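Local structure of 3-phosphoshikimate 1-carboxyvinyltransferase (Streptomyces sviceus, 7M0O) at residues 252-257 and 291-296. The protein probably transfers the enolpyruvyl group of phosphoenolpyruvate to the 5-hydroxyl of shikimate-3-phosphate, a step in chorismate biosynthesis. Residues are numbered along the deposited sequence; the frame is centred on the assembly and turned at random.
Sequences QGDLGF and RDISDT
The Phe-257 ring meets Thr-296 obliquely, with CD1 3.4 Å from Thr-296 OG1. The other flat groups are the carboxylates of Asp-254 and Asp-295, their planes 78° apart. Asp-254 OD2 lies 3.6 Å from Asp-295 CB, and Thr-296 CG2 packs against Asp-254 CG. Water joins the segments. Asp-254 OD1 accepts from two waters; one also donates to Asp-292 O, the other accepts from Asp-295 N. Asp-254 OD2 and Asp-295 OD2 stand 4.4 Å apart, and a third water donates to both. Asp-254 OD2 is also hydrogen-bonded to Ser-224 OG. Thr-296 OG1, set between its backbone N and carbonyl carbon (chi1 68°), donates a 2.8 Å hydrogen bond to Ile-293 O in the carbonyl plane. With an alanine here, Ile-293 O would probably keep only the Thr-296 N bond, and a gap would open beside Phe-257 and Asp-254. Ile-293 CG2 sits 3.2 Å from Gly-253 O. Asp-295 is the predicted proton acceptor, near Arg-326 and Arg-367, predicted phosphoenolpyruvate binders. The contact joins the loop between strand 240-244 and helix 257-263 to that between strand 286-289 and helix 297-303. Phe-257 packs on helices 223-235 and 297-303.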
# COMPACT_ATOMS: atom_id res chain seq x y z
N GLN A 252 -6.41 1.15 -6.33
CA GLN A 252 -5.14 0.48 -6.58
C GLN A 252 -5.05 -0.00 -8.02
O GLN A 252 -5.90 -0.78 -8.47
CB GLN A 252 -4.98 -0.71 -5.63
CG GLN A 252 -4.84 -0.32 -4.17
CD GLN A 252 -4.97 -1.53 -3.28
OE1 GLN A 252 -3.98 -2.21 -2.98
NE2 GLN A 252 -6.19 -1.84 -2.91
N GLY A 253 -4.00 0.44 -8.73
CA GLY A 253 -3.81 0.03 -10.12
C GLY A 253 -3.62 -1.47 -10.32
O GLY A 253 -3.92 -1.99 -11.41
N ASP A 254 -3.15 -2.18 -9.30
CA ASP A 254 -2.87 -3.60 -9.54
C ASP A 254 -4.14 -4.43 -9.69
O ASP A 254 -4.02 -5.60 -10.10
CB ASP A 254 -2.00 -4.19 -8.44
CG ASP A 254 -0.53 -3.83 -8.59
OD1 ASP A 254 -0.17 -3.14 -9.58
OD2 ASP A 254 0.26 -4.20 -7.71
N LEU A 255 -5.32 -3.90 -9.36
CA LEU A 255 -6.55 -4.58 -9.76
C LEU A 255 -6.59 -4.81 -11.27
O LEU A 255 -7.20 -5.77 -11.73
CB LEU A 255 -7.80 -3.81 -9.30
CG LEU A 255 -9.12 -4.58 -9.52
CD1 LEU A 255 -9.10 -5.91 -8.77
CD2 LEU A 255 -10.33 -3.79 -9.05
N GLY A 256 -5.93 -3.95 -12.05
CA GLY A 256 -5.85 -4.15 -13.50
C GLY A 256 -5.24 -5.48 -13.92
O GLY A 256 -5.34 -5.85 -15.10
N PHE A 257 -4.60 -6.20 -13.01
CA PHE A 257 -4.13 -7.54 -13.33
C PHE A 257 -5.29 -8.42 -13.81
O PHE A 257 -5.09 -9.30 -14.66
CB PHE A 257 -3.41 -8.14 -12.12
CG PHE A 257 -2.92 -9.56 -12.33
CD1 PHE A 257 -1.85 -9.82 -13.18
CD2 PHE A 257 -3.53 -10.62 -11.67
CE1 PHE A 257 -1.39 -11.11 -13.36
CE2 PHE A 257 -3.08 -11.91 -11.84
CZ PHE A 257 -2.01 -12.17 -12.70
N ARG A 291 3.83 -2.28 -17.61
CA ARG A 291 4.54 -1.14 -17.02
C ARG A 291 3.83 -0.59 -15.79
O ARG A 291 4.45 -0.33 -14.75
CB ARG A 291 4.73 -0.03 -18.05
CG ARG A 291 5.42 1.20 -17.46
CD ARG A 291 5.62 2.29 -18.51
NE ARG A 291 4.44 2.40 -19.37
CZ ARG A 291 3.38 3.15 -19.10
NH1 ARG A 291 3.34 3.87 -17.98
NH2 ARG A 291 2.36 3.18 -19.94
N ASP A 292 2.52 -0.38 -15.89
CA ASP A 292 1.76 0.27 -14.83
C ASP A 292 1.18 -0.70 -13.80
O ASP A 292 0.55 -0.24 -12.84
CB ASP A 292 0.64 1.11 -15.45
CG ASP A 292 1.17 2.28 -16.23
OD1 ASP A 292 2.22 2.81 -15.81
OD2 ASP A 292 0.55 2.66 -17.25
N ILE A 293 1.38 -2.01 -13.97
CA ILE A 293 0.98 -2.99 -12.96
C ILE A 293 2.15 -3.94 -12.68
O ILE A 293 1.97 -5.15 -12.51
CB ILE A 293 -0.28 -3.77 -13.39
CG1 ILE A 293 -0.16 -4.38 -14.80
CG2 ILE A 293 -1.52 -2.86 -13.33
CD1 ILE A 293 -1.22 -5.44 -15.07
N SER A 294 3.37 -3.40 -12.59
CA SER A 294 4.56 -4.24 -12.67
C SER A 294 4.77 -5.13 -11.44
O SER A 294 5.45 -6.16 -11.56
CB SER A 294 5.80 -3.38 -12.91
OG SER A 294 6.01 -2.46 -11.87
N ASP A 295 4.23 -4.78 -10.26
CA ASP A 295 4.35 -5.68 -9.11
C ASP A 295 3.65 -7.03 -9.36
O ASP A 295 3.92 -7.99 -8.62
CB ASP A 295 3.78 -5.02 -7.86
CG ASP A 295 4.73 -3.94 -7.28
OD1 ASP A 295 5.91 -3.88 -7.68
OD2 ASP A 295 4.29 -3.15 -6.42
N THR A 296 2.74 -7.10 -10.34
CA THR A 296 2.07 -8.35 -10.69
C THR A 296 2.70 -9.05 -11.89
O THR A 296 2.23 -10.13 -12.28
CB THR A 296 0.56 -8.14 -10.96
OG1 THR A 296 0.34 -7.37 -12.15
CG2 THR A 296 -0.10 -7.48 -9.76
O HOH W 1 -0.54 -0.58 -10.23
O HOH W 2 2.51 -2.42 -9.65
O HOH W 3 1.95 -2.30 -5.93